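Local coordinates for protein iron-regulated transcriptional activator AFT2 (Saccharomyces cerevisiae, PDB 4LMG) that switches on iron-uptake and iron-homeostasis genes when iron is low, by recognising a CACCC element in their promoters, at residues A[19-24]-A[44-49]; A[77-82]-A[88-93]. One frame throughout, in Å; residues are numbered along the deposited sequence.

Contact 1: residues A[19-24]-A[44-49]. With nucleotides of chain H; nucleotides of chain G.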
ATOM      1  N   HIS A  19     -16.156   1.705   2.314  1.00 41.02           N
ATOM      2  CA  HIS A  19     -15.701   2.822   1.493  1.00 49.02           C
ATOM      3  C   HIS A  19     -16.624   4.039   1.531  1.00 48.79           C
ATOM      4  O   HIS A  19     -16.253   5.119   1.076  1.00 46.99           O
ATOM      5  CB  HIS A  19     -15.475   2.361   0.052  1.00 46.06           C
ATOM      6  CG  HIS A  19     -14.288   1.463  -0.109  1.00 50.69           C
ATOM      7  ND1 HIS A  19     -14.306   0.336  -0.904  1.00 56.67           N
ATOM      8  CD2 HIS A  19     -13.045   1.527   0.424  1.00 50.37           C
ATOM      9  CE1 HIS A  19     -13.125  -0.254  -0.853  1.00 54.28           C
ATOM     10  NE2 HIS A  19     -12.341   0.449  -0.055  1.00 55.19           N
ATOM     11  N   GLU A  20     -17.821   3.864   2.081  1.00 40.59           N
ATOM     12  CA  GLU A  20     -18.774   4.964   2.186  1.00 39.01           C
ATOM     13  C   GLU A  20     -18.506   5.804   3.431  1.00 37.84           C
ATOM     14  O   GLU A  20     -19.090   6.872   3.614  1.00 40.60           O
ATOM     15  CB  GLU A  20     -20.203   4.422   2.227  1.00 35.80           C
ATOM     16  CG  GLU A  20     -20.511   3.429   1.119  1.00 54.73           C
ATOM     17  CD  GLU A  20     -21.821   2.702   1.334  1.00 61.50           C
ATOM     18  OE1 GLU A  20     -22.497   2.982   2.345  1.00 64.80           O
ATOM     19  OE2 GLU A  20     -22.172   1.847   0.494  1.00 66.35           O
ATOM     20  N   ILE A  21     -17.611   5.318   4.283  1.00 37.10           N
ATOM     21  CA  ILE A  21     -17.378   5.946   5.579  1.00 30.61           C
ATOM     22  C   ILE A  21     -16.476   7.178   5.501  1.00 27.61           C
ATOM     23  O   ILE A  21     -16.779   8.210   6.101  1.00 30.02           O
ATOM     24  CB  ILE A  21     -16.804   4.937   6.589  1.00 21.44           C
ATOM     25  CG1 ILE A  21     -17.714   3.707   6.675  1.00 30.22           C
ATOM     26  CG2 ILE A  21     -16.635   5.582   7.953  1.00 21.48           C
ATOM     27  CD1 ILE A  21     -17.243   2.658   7.658  1.00 39.43           C
ATOM     28  N   LYS A  22     -15.376   7.068   4.763  1.00 19.88           N
ATOM     29  CA  LYS A  22     -14.429   8.174   4.632  1.00 24.83           C
ATOM     30  C   LYS A  22     -15.085   9.475   4.155  1.00 26.08           C
ATOM     31  O   LYS A  22     -14.898  10.523   4.775  1.00 25.00           O
ATOM     32  CB  LYS A  22     -13.256   7.792   3.723  1.00 27.77           C
ATOM     33  CG  LYS A  22     -12.238   8.910   3.530  1.00 28.18           C
ATOM     34  CD  LYS A  22     -11.079   8.466   2.650  1.00 33.94           C
ATOM     35  CE  LYS A  22     -10.074   9.589   2.443  1.00 39.89           C
ATOM     36  NZ  LYS A  22      -8.918   9.158   1.611  1.00 29.65           N
ATOM     37  N   PRO A  23     -15.859   9.412   3.056  1.00 31.72           N
ATOM     38  CA  PRO A  23     -16.550  10.601   2.539  1.00 33.03           C
ATOM     39  C   PRO A  23     -17.463  11.242   3.582  1.00 32.86           C
ATOM     40  O   PRO A  23     -17.575  12.467   3.644  1.00 32.40           O
ATOM     41  CB  PRO A  23     -17.391  10.045   1.388  1.00 36.91           C
ATOM     42  CG  PRO A  23     -16.674   8.814   0.956  1.00 40.35           C
ATOM     43  CD  PRO A  23     -16.092   8.229   2.208  1.00 33.01           C
ATOM     44  N   TRP A  24     -18.113  10.416   4.393  1.00 29.98           N
ATOM     45  CA  TRP A  24     -18.988  10.926   5.439  1.00 31.73           C
ATOM     46  C   TRP A  24     -18.171  11.637   6.509  1.00 25.22           C
ATOM     47  O   TRP A  24     -18.525  12.728   6.954  1.00 29.43           O
ATOM     48  CB  TRP A  24     -19.804   9.788   6.054  1.00 37.36           C
ATOM     49  CG  TRP A  24     -20.705  10.233   7.163  1.00 35.38           C
ATOM     50  CD1 TRP A  24     -21.844  10.975   7.047  1.00 46.37           C
ATOM     51  CD2 TRP A  24     -20.546   9.958   8.559  1.00 37.93           C
ATOM     52  NE1 TRP A  24     -22.403  11.181   8.284  1.00 45.32           N
ATOM     53  CE2 TRP A  24     -21.624  10.566   9.230  1.00 42.78           C
ATOM     54  CE3 TRP A  24     -19.594   9.256   9.307  1.00 43.90           C
ATOM     55  CZ2 TRP A  24     -21.779  10.495  10.612  1.00 40.77           C
ATOM     56  CZ3 TRP A  24     -19.751   9.185  10.678  1.00 45.40           C
ATOM     57  CH2 TRP A  24     -20.834   9.802  11.317  1.00 41.28           C
ATOM     58  N   SER A  44     -14.815  -5.135   7.431  1.00 28.08           N
ATOM     59  CA  SER A  44     -15.609  -4.851   8.622  1.00 27.61           C
ATOM     60  C   SER A  44     -14.942  -3.880   9.592  1.00 28.58           C
ATOM     61  O   SER A  44     -15.317  -3.817  10.761  1.00 31.31           O
ATOM     62  CB  SER A  44     -15.956  -6.151   9.352  1.00 37.57           C
ATOM     63  OG  SER A  44     -16.693  -7.022   8.515  1.00 46.12           O
ATOM     64  N   LYS A  45     -13.960  -3.123   9.111  1.00 32.94           N
ATOM     65  CA  LYS A  45     -13.277  -2.146   9.954  1.00 30.18           C
ATOM     66  C   LYS A  45     -12.435  -1.166   9.147  1.00 34.25           C
ATOM     67  O   LYS A  45     -11.698  -1.561   8.241  1.00 38.54           O
ATOM     68  CB  LYS A  45     -12.390  -2.845  10.985  1.00 33.14           C
ATOM     69  CG  LYS A  45     -11.535  -1.888  11.800  1.00 45.11           C
ATOM     70  CD  LYS A  45     -10.551  -2.633  12.683  1.00 54.16           C
ATOM     71  CE  LYS A  45      -9.544  -3.421  11.858  1.00 51.96           C
ATOM     72  NZ  LYS A  45      -8.628  -4.202  12.734  1.00 51.49           N
ATOM     73  N   VAL A  46     -12.548   0.113   9.485  1.00 27.00           N
ATOM     74  CA  VAL A  46     -11.716   1.142   8.876  1.00 28.68           C
ATOM     75  C   VAL A  46     -11.137   2.043   9.956  1.00 34.29           C
ATOM     76  O   VAL A  46     -11.862   2.540  10.819  1.00 29.63           O
ATOM     77  CB  VAL A  46     -12.506   2.005   7.883  1.00 27.42           C
ATOM     78  CG1 VAL A  46     -11.557   2.914   7.111  1.00 25.74           C
ATOM     79  CG2 VAL A  46     -13.297   1.126   6.935  1.00 25.62           C
ATOM     80  N   THR A  47      -9.825   2.238   9.913  1.00 30.62           N
ATOM     81  CA  THR A  47      -9.157   3.122  10.857  1.00 32.85           C
ATOM     82  C   THR A  47      -8.657   4.366  10.137  1.00 31.60           C
ATOM     83  O   THR A  47      -7.984   4.274   9.114  1.00 35.21           O
ATOM     84  CB  THR A  47      -7.973   2.426  11.547  1.00 35.22           C
ATOM     85  OG1 THR A  47      -8.451   1.303  12.296  1.00 34.83           O
ATOM     86  CG2 THR A  47      -7.267   3.389  12.486  1.00 35.49           C
ATOM     87  N   PHE A  48      -9.002   5.528  10.678  1.00 29.40           N
ATOM     88  CA  PHE A  48      -8.637   6.798  10.073  1.00 27.07           C
ATOM     89  C   PHE A  48      -7.664   7.556  10.962  1.00 29.70           C
ATOM     90  O   PHE A  48      -7.634   7.356  12.177  1.00 27.99           O
ATOM     91  CB  PHE A  48      -9.884   7.655   9.849  1.00 20.80           C
ATOM     92  CG  PHE A  48     -10.931   7.000   8.995  1.00 25.46           C
ATOM     93  CD1 PHE A  48     -11.866   6.146   9.553  1.00 22.45           C
ATOM     94  CD2 PHE A  48     -10.989   7.251   7.635  1.00 26.89           C
ATOM     95  CE1 PHE A  48     -12.835   5.551   8.771  1.00 22.63           C
ATOM     96  CE2 PHE A  48     -11.952   6.659   6.848  1.00 30.86           C
ATOM     97  CZ  PHE A  48     -12.878   5.807   7.417  1.00 23.28           C
ATOM     98  N   LYS A  49      -6.870   8.425  10.349  1.00 28.10           N
ATOM     99  CA  LYS A  49      -5.999   9.325  11.096  1.00 31.46           C
ATOM    100  C   LYS A  49      -5.752  10.600  10.299  1.00 21.49           C
ATOM    101  O   LYS A  49      -6.213  10.732   9.165  1.00 17.16           O
ATOM    102  CB  LYS A  49      -4.674   8.642  11.433  1.00 29.51           C
ATOM    103  CG  LYS A  49      -3.855   8.237  10.219  1.00 26.77           C
ATOM    104  CD  LYS A  49      -2.578   7.545  10.648  1.00 30.51           C
ATOM    105  CE  LYS A  49      -1.774   7.067   9.452  1.00 36.30           C
ATOM    106  NZ  LYS A  49      -0.632   6.216   9.887  1.00 45.00           N
TER
ATOM    107  P    DA H   2      -6.165  -1.378  14.244  1.00 52.09           P
ATOM    108  OP1  DA H   2      -6.810  -1.049  12.951  1.00 41.96           O
ATOM    109  OP2  DA H   2      -6.989  -1.946  15.334  1.00 58.11           O
ATOM    110  O5'  DA H   2      -4.925  -2.356  13.947  1.00 71.71           O
ATOM    111  C5'  DA H   2      -3.776  -2.352  14.799  1.00 63.12           C
ATOM    112  C4'  DA H   2      -2.941  -3.624  14.710  1.00 49.27           C
ATOM    113  O4'  DA H   2      -3.743  -4.743  14.250  1.00 35.55           O
ATOM    114  C3'  DA H   2      -1.724  -3.571  13.791  1.00 47.10           C
ATOM    115  O3'  DA H   2      -0.663  -4.298  14.394  1.00 44.19           O
ATOM    116  C2'  DA H   2      -2.202  -4.257  12.516  1.00 40.84           C
ATOM    117  C1'  DA H   2      -3.263  -5.233  13.019  1.00 30.45           C
ATOM    118  N9   DA H   2      -4.402  -5.312  12.117  1.00 22.03           N
ATOM    119  C8   DA H   2      -5.651  -4.804  12.325  1.00 24.81           C
ATOM    120  N7   DA H   2      -6.481  -5.019  11.333  1.00 26.57           N
ATOM    121  C5   DA H   2      -5.721  -5.714  10.410  1.00 24.42           C
ATOM    122  C6   DA H   2      -6.021  -6.235   9.140  1.00 23.82           C
ATOM    123  N6   DA H   2      -7.223  -6.121   8.570  1.00 27.02           N
ATOM    124  N1   DA H   2      -5.034  -6.874   8.480  1.00 23.34           N
ATOM    125  C2   DA H   2      -3.833  -6.981   9.060  1.00 32.80           C
ATOM    126  N3   DA H   2      -3.434  -6.534  10.250  1.00 28.74           N
ATOM    127  C4   DA H   2      -4.436  -5.902  10.876  1.00 23.11           C
TER
ATOM    128  P    DA G  11      -8.639   1.402   1.002  1.00 28.72           P
ATOM    129  OP1  DA G  11      -8.696   2.456  -0.033  1.00 30.51           O
ATOM    130  OP2  DA G  11      -9.636   1.392   2.096  1.00 33.33           O
ATOM    131  O5'  DA G  11      -8.690  -0.032   0.300  1.00 33.24           O
ATOM    132  C5'  DA G  11      -7.950  -0.254  -0.886  1.00 30.64           C
ATOM    133  C4'  DA G  11      -7.297  -1.628  -0.904  1.00 30.58           C
ATOM    134  O4'  DA G  11      -6.123  -1.642  -0.051  1.00 24.95           O
ATOM    135  C3'  DA G  11      -8.149  -2.816  -0.467  1.00 36.85           C
ATOM    136  O3'  DA G  11      -7.777  -3.867  -1.352  1.00 41.16           O
ATOM    137  C2'  DA G  11      -7.709  -3.040   0.983  1.00 20.12           C
ATOM    138  C1'  DA G  11      -6.234  -2.645   0.939  1.00 26.77           C
ATOM    139  N9   DA G  11      -5.688  -2.074   2.171  1.00 23.24           N
ATOM    140  C8   DA G  11      -6.324  -1.255   3.065  1.00 28.77           C
ATOM    141  N7   DA G  11      -5.566  -0.891   4.077  1.00 26.32           N
ATOM    142  C5   DA G  11      -4.350  -1.507   3.826  1.00 25.94           C
ATOM    143  C6   DA G  11      -3.123  -1.521   4.525  1.00 32.60           C
ATOM    144  N6   DA G  11      -2.911  -0.861   5.668  1.00 29.98           N
ATOM    145  N1   DA G  11      -2.110  -2.242   3.999  1.00 33.69           N
ATOM    146  C2   DA G  11      -2.316  -2.899   2.851  1.00 34.76           C
ATOM    147  N3   DA G  11      -3.419  -2.961   2.108  1.00 36.00           N
ATOM    148  C4   DA G  11      -4.409  -2.237   2.654  1.00 26.58           C
ATOM    149  P    DC G  10      -6.190   7.092   1.467  1.00 29.01           P
ATOM    150  OP1  DC G  10      -6.950   7.455   0.253  1.00 21.06           O
ATOM    151  OP2  DC G  10      -6.575   7.678   2.770  1.00 36.60           O
ATOM    152  O5'  DC G  10      -6.193   5.496   1.623  1.00 27.76           O
ATOM    153  C5'  DC G  10      -6.030   4.673   0.478  1.00 27.55           C
ATOM    154  C4'  DC G  10      -5.751   3.226   0.861  1.00 31.59           C
ATOM    155  O4'  DC G  10      -4.359   3.068   1.249  1.00 19.52           O
ATOM    156  C3'  DC G  10      -6.582   2.669   2.028  1.00 26.21           C
ATOM    157  O3'  DC G  10      -7.176   1.437   1.663  1.00 30.03           O
ATOM    158  C2'  DC G  10      -5.533   2.407   3.106  1.00 27.45           C
ATOM    159  C1'  DC G  10      -4.356   2.038   2.214  1.00 22.15           C
ATOM    160  N1   DC G  10      -3.042   1.968   2.912  1.00 21.96           N
ATOM    161  C2   DC G  10      -2.089   1.052   2.458  1.00 25.78           C
ATOM    162  O2   DC G  10      -2.358   0.334   1.486  1.00 25.97           O
ATOM    163  N3   DC G  10      -0.895   0.979   3.093  1.00 17.41           N
ATOM    164  C4   DC G  10      -0.634   1.766   4.135  1.00 21.60           C
ATOM    165  N4   DC G  10       0.566   1.643   4.718  1.00 21.35           N
ATOM    166  C5   DC G  10      -1.595   2.707   4.619  1.00 16.59           C
ATOM    167  C6   DC G  10      -2.773   2.772   3.984  1.00 18.10           C
TER
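Lys45 NZ donates a 2.7 Å hydrogen bond to N7 of DA2 of chain H, on the major-groove edge of the base. The lysine chain leaves extended and then bends at its third torsion (64°), which turns the ammonium onto the purine. Two residues on, Thr47 OG1 hydrogen-bonds OP1 of the same nucleotide at 2.9 Å, so base and phosphate are held from one face of the strand. The alternate side chains, Val46 and Phe48, turn toward helix 21-29, where they meet Ile21 and Lys22. Ile21 CG2 lies 3.8 Å from Phe48 CZ, crossing the phenyl side chain at about a right angle, and Ile21 CD1 reaches Val46 CG2 at 4.3 Å. Lys22 CB meets the Phe48 ring at its edge, 3.6 Å from CE2. From there the Lys22 chain runs out fully extended to the DC10 phosphate of chain G, where NZ is 2.9 Å from OP1 and makes a weak hydrogen bond to OP2. The OP2 of DA11 of chain G lies in the plane of the His19 ring, at its edge. An apolar helix-to-sheet seam beneath a DNA-reading strand fits the WRKY-GCM1 fold, whose sheet reads the major groove.

Contact 2: residues A[77-82]-A[88-93]. With nucleotides of chain H.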
ATOM      1  N   ILE A  77      -9.653   7.696  14.364  1.00 34.28           N
ATOM      2  CA  ILE A  77     -11.065   7.363  14.236  1.00 30.74           C
ATOM      3  C   ILE A  77     -11.187   5.907  13.808  1.00 38.30           C
ATOM      4  O   ILE A  77     -10.523   5.468  12.868  1.00 34.15           O
ATOM      5  CB  ILE A  77     -11.776   8.257  13.210  1.00 30.57           C
ATOM      6  CG1 ILE A  77     -11.652   9.729  13.606  1.00 30.26           C
ATOM      7  CG2 ILE A  77     -13.239   7.866  13.091  1.00 27.76           C
ATOM      8  CD1 ILE A  77     -12.392  10.665  12.683  1.00 23.21           C
ATOM      9  N   ARG A  78     -12.029   5.155  14.506  1.00 32.63           N
ATOM     10  CA  ARG A  78     -12.202   3.743  14.199  1.00 29.73           C
ATOM     11  C   ARG A  78     -13.664   3.411  13.937  1.00 25.81           C
ATOM     12  O   ARG A  78     -14.513   3.572  14.810  1.00 28.35           O
ATOM     13  CB  ARG A  78     -11.649   2.880  15.334  1.00 43.86           C
ATOM     14  CG  ARG A  78     -11.598   1.390  15.028  1.00 57.57           C
ATOM     15  CD  ARG A  78     -10.670   0.677  15.997  1.00 72.04           C
ATOM     16  NE  ARG A  78     -10.671  -0.768  15.805  1.00 86.91           N
ATOM     17  CZ  ARG A  78     -11.418  -1.613  16.510  1.00 96.31           C
ATOM     18  NH1 ARG A  78     -12.225  -1.152  17.458  1.00 99.29           N
ATOM     19  NH2 ARG A  78     -11.359  -2.916  16.270  1.00 95.52           N
ATOM     20  N   ALA A  79     -13.955   2.973  12.719  1.00 24.85           N
ATOM     21  CA  ALA A  79     -15.290   2.514  12.371  1.00 28.56           C
ATOM     22  C   ALA A  79     -15.277   0.996  12.293  1.00 33.19           C
ATOM     23  O   ALA A  79     -14.468   0.413  11.572  1.00 39.09           O
ATOM     24  CB  ALA A  79     -15.733   3.113  11.050  1.00 18.60           C
ATOM     25  N   ALA A  80     -16.170   0.358  13.041  1.00 33.67           N
ATOM     26  CA  ALA A  80     -16.206  -1.099  13.108  1.00 32.38           C
ATOM     27  C   ALA A  80     -17.613  -1.647  12.889  1.00 32.55           C
ATOM     28  O   ALA A  80     -18.583  -1.133  13.438  1.00 37.50           O
ATOM     29  CB  ALA A  80     -15.649  -1.578  14.442  1.00 30.64           C
ATOM     30  N   TYR A  81     -17.714  -2.701  12.088  1.00 30.04           N
ATOM     31  CA  TYR A  81     -19.002  -3.315  11.811  1.00 29.49           C
ATOM     32  C   TYR A  81     -19.346  -4.393  12.833  1.00 32.65           C
ATOM     33  O   TYR A  81     -18.619  -5.373  12.989  1.00 38.79           O
ATOM     34  CB  TYR A  81     -19.025  -3.905  10.402  1.00 32.04           C
ATOM     35  CG  TYR A  81     -20.371  -4.462  10.003  1.00 39.48           C
ATOM     36  CD1 TYR A  81     -20.585  -5.832   9.927  1.00 38.28           C
ATOM     37  CD2 TYR A  81     -21.431  -3.615   9.711  1.00 41.85           C
ATOM     38  CE1 TYR A  81     -21.814  -6.343   9.562  1.00 39.78           C
ATOM     39  CE2 TYR A  81     -22.664  -4.116   9.348  1.00 47.12           C
ATOM     40  CZ  TYR A  81     -22.851  -5.478   9.274  1.00 51.48           C
ATOM     41  OH  TYR A  81     -24.083  -5.975   8.912  1.00 65.07           O
ATOM     42  N   SER A  82     -20.457  -4.196  13.532  1.00 30.28           N
ATOM     43  CA  SER A  82     -20.981  -5.211  14.434  1.00 30.00           C
ATOM     44  C   SER A  82     -21.820  -6.201  13.636  1.00 31.85           C
ATOM     45  O   SER A  82     -22.855  -5.840  13.083  1.00 44.66           O
ATOM     46  CB  SER A  82     -21.831  -4.568  15.537  1.00 28.25           C
ATOM     47  OG  SER A  82     -22.498  -5.549  16.312  1.00 37.29           O
ATOM     48  N   TRP A  88     -22.669  -0.252  11.700  1.00 43.02           N
ATOM     49  CA  TRP A  88     -21.336   0.288  11.932  1.00 36.31           C
ATOM     50  C   TRP A  88     -21.345   1.210  13.138  1.00 32.98           C
ATOM     51  O   TRP A  88     -22.242   2.039  13.282  1.00 34.41           O
ATOM     52  CB  TRP A  88     -20.853   1.072  10.711  1.00 33.34           C
ATOM     53  CG  TRP A  88     -20.531   0.226   9.517  1.00 34.25           C
ATOM     54  CD1 TRP A  88     -21.404  -0.216   8.565  1.00 26.12           C
ATOM     55  CD2 TRP A  88     -19.240  -0.265   9.138  1.00 33.74           C
ATOM     56  NE1 TRP A  88     -20.736  -0.959   7.620  1.00 37.02           N
ATOM     57  CE2 TRP A  88     -19.406  -1.005   7.949  1.00 35.87           C
ATOM     58  CE3 TRP A  88     -17.960  -0.157   9.691  1.00 29.78           C
ATOM     59  CZ2 TRP A  88     -18.341  -1.632   7.304  1.00 28.54           C
ATOM     60  CZ3 TRP A  88     -16.902  -0.781   9.049  1.00 29.29           C
ATOM     61  CH2 TRP A  88     -17.100  -1.508   7.867  1.00 27.78           C
ATOM     62  N   ASN A  89     -20.355   1.068  14.010  1.00 29.36           N
ATOM     63  CA  ASN A  89     -20.158   2.056  15.060  1.00 34.61           C
ATOM     64  C   ASN A  89     -18.867   2.846  14.841  1.00 39.95           C
ATOM     65  O   ASN A  89     -17.854   2.300  14.395  1.00 30.57           O
ATOM     66  CB  ASN A  89     -20.226   1.431  16.459  1.00 49.88           C
ATOM     67  CG  ASN A  89     -19.162   0.379  16.688  1.00 61.48           C
ATOM     68  OD1 ASN A  89     -18.110   0.659  17.263  1.00 61.38           O
ATOM     69  ND2 ASN A  89     -19.437  -0.845  16.254  1.00 73.84           N
ATOM     70  N   VAL A  90     -18.919   4.141  15.129  1.00 31.63           N
ATOM     71  CA  VAL A  90     -17.774   5.005  14.898  1.00 33.00           C
ATOM     72  C   VAL A  90     -17.314   5.646  16.198  1.00 34.20           C
ATOM     73  O   VAL A  90     -18.102   6.276  16.906  1.00 40.30           O
ATOM     74  CB  VAL A  90     -18.094   6.099  13.867  1.00 35.80           C
ATOM     75  CG1 VAL A  90     -16.854   6.924  13.566  1.00 39.00           C
ATOM     76  CG2 VAL A  90     -18.648   5.478  12.594  1.00 29.07           C
ATOM     77  N   VAL A  91     -16.035   5.476  16.510  1.00 33.22           N
ATOM     78  CA  VAL A  91     -15.479   6.016  17.740  1.00 35.74           C
ATOM     79  C   VAL A  91     -14.256   6.882  17.466  1.00 41.78           C
ATOM     80  O   VAL A  91     -13.410   6.536  16.638  1.00 41.53           O
ATOM     81  CB  VAL A  91     -15.083   4.892  18.714  1.00 47.67           C
ATOM     82  CG1 VAL A  91     -14.623   5.479  20.039  1.00 50.74           C
ATOM     83  CG2 VAL A  91     -16.252   3.940  18.928  1.00 51.64           C
ATOM     84  N   VAL A  92     -14.174   8.010  18.162  1.00 40.98           N
ATOM     85  CA  VAL A  92     -13.007   8.876  18.088  1.00 36.62           C
ATOM     86  C   VAL A  92     -12.096   8.613  19.284  1.00 42.48           C
ATOM     87  O   VAL A  92     -12.553   8.577  20.427  1.00 42.04           O
ATOM     88  CB  VAL A  92     -13.403  10.363  18.083  1.00 36.87           C
ATOM     89  CG1 VAL A  92     -12.164  11.238  18.125  1.00 27.89           C
ATOM     90  CG2 VAL A  92     -14.253  10.686  16.864  1.00 31.78           C
ATOM     91  N   MET A  93     -10.809   8.429  19.012  1.00 43.49           N
ATOM     92  CA  MET A  93      -9.824   8.164  20.053  1.00 50.27           C
ATOM     93  C   MET A  93      -8.761   9.259  20.066  1.00 59.74           C
ATOM     94  O   MET A  93      -8.567   9.953  19.068  1.00 60.49           O
ATOM     95  CB  MET A  93      -9.164   6.807  19.814  1.00 58.34           C
ATOM     96  CG  MET A  93     -10.148   5.681  19.541  1.00 60.63           C
ATOM     97  SD  MET A  93      -9.345   4.159  19.008  1.00104.60           S
ATOM     98  CE  MET A  93     -10.765   3.087  18.802  1.00145.29           C
TER
ATOM     99  O5'  DA H   1      -7.971   0.350  18.097  1.00 94.44           O
ATOM    100  C5'  DA H   1      -7.156   1.479  17.795  1.00 91.14           C
ATOM    101  C4'  DA H   1      -6.587   1.383  16.389  1.00 86.75           C
ATOM    102  O4'  DA H   1      -5.887   2.609  16.066  1.00 88.65           O
ATOM    103  C3'  DA H   1      -5.549   0.292  16.179  1.00 84.25           C
ATOM    104  O3'  DA H   1      -5.466  -0.041  14.798  1.00 78.18           O
ATOM    105  C2'  DA H   1      -4.274   0.973  16.663  1.00 87.32           C
ATOM    106  C1'  DA H   1      -4.495   2.425  16.241  1.00 90.85           C
ATOM    107  N9   DA H   1      -4.034   3.395  17.230  1.00100.89           N
ATOM    108  C8   DA H   1      -4.697   3.806  18.354  1.00103.41           C
ATOM    109  N7   DA H   1      -4.040   4.693  19.063  1.00106.06           N
ATOM    110  C5   DA H   1      -2.864   4.876  18.355  1.00110.37           C
ATOM    111  C6   DA H   1      -1.740   5.694  18.582  1.00116.10           C
ATOM    112  N6   DA H   1      -1.623   6.511  19.635  1.00118.04           N
ATOM    113  N1   DA H   1      -0.736   5.639  17.680  1.00117.72           N
ATOM    114  C2   DA H   1      -0.858   4.821  16.627  1.00114.93           C
ATOM    115  N3   DA H   1      -1.863   4.008  16.307  1.00109.80           N
ATOM    116  C4   DA H   1      -2.843   4.084  17.221  1.00107.03           C
TER
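Tyr81 swings its ring anti to its own backbone N (chi1 -175°), while Trp88 places CG anti to its carbonyl carbon (chi1 -70°), and these two choices bring the aromatics together on one face of the hairpin. The indole lies under the tyrosine: Tyr81 CB sits almost straight above the centre of the six-membered ring, 3.7 Å away, in a CH-pi contact. The phenol ring follows over the five-membered ring in an edge-to-face pair, planes at 55°, with Tyr81 CD2 3.5 Å from Trp88 NE1. The far end of the indole runs across the backbone of the partner strand, where Trp88 CZ3 comes within 3.7 Å of Ala79 O, with that oxygen at the ring's edge. The same face continues with Ala79 against Val90, and with Ile77 CG2 3.8 Å from Val90 CG1.

The backbones run antiparallel. Arg78 pairs with Val91 and Ala80 with Asn89 in hydrogen-bonded pairs; Arg78 N to Val91 O and Asn89 N to Ala80 O are both 2.9 Å, and the two return bonds are equally sound. CA-H...O contacts fill in between, as at Ala79 CA and Asn89 O.

On the other face, the Arg78 end comes close to DNA. Arg78 stretches out so that its CD packs 3.4 Å from O5' of DA1 of chain H, and Met93, though poorly ordered, lays CE against Arg78 CB at 3.6 Å while SD approaches the same nucleotide. Ile77, Ala79 and Trp88 pack on helix 21-29, while the opposite face sets Arg78 and Asn89 alongside Ala80 and Val91. Arg78 also packs on a phosphate of the bound DNA, and its charge would probably attract the backbone.

Both segments of 19-24/44-49 precede those of 77-82/88-93 in the sequence, and the centres of the two contacts lie about 9 Å apart, with one antiparallel sheet shared between them. Strand 45-50, from the first, is the neighbour of strand 76-82, from the second; strand 87-93 follows on the far side of 76-82, and strand 36-42 flanks 45-50. The two are joined directly: Phe48 N probably hydrogen-bonds Ile77 O at 2.7 Å, and Val46 N does likewise with Ala79 O. Helix 21-29, which supplies one side of contact 1, also packs on the strands of contact 2, with Ile21 reaching Trp88. On the opposite face Lys45 packs beside Arg78, so one helix-backed sheet presents both contacts to the same DNA.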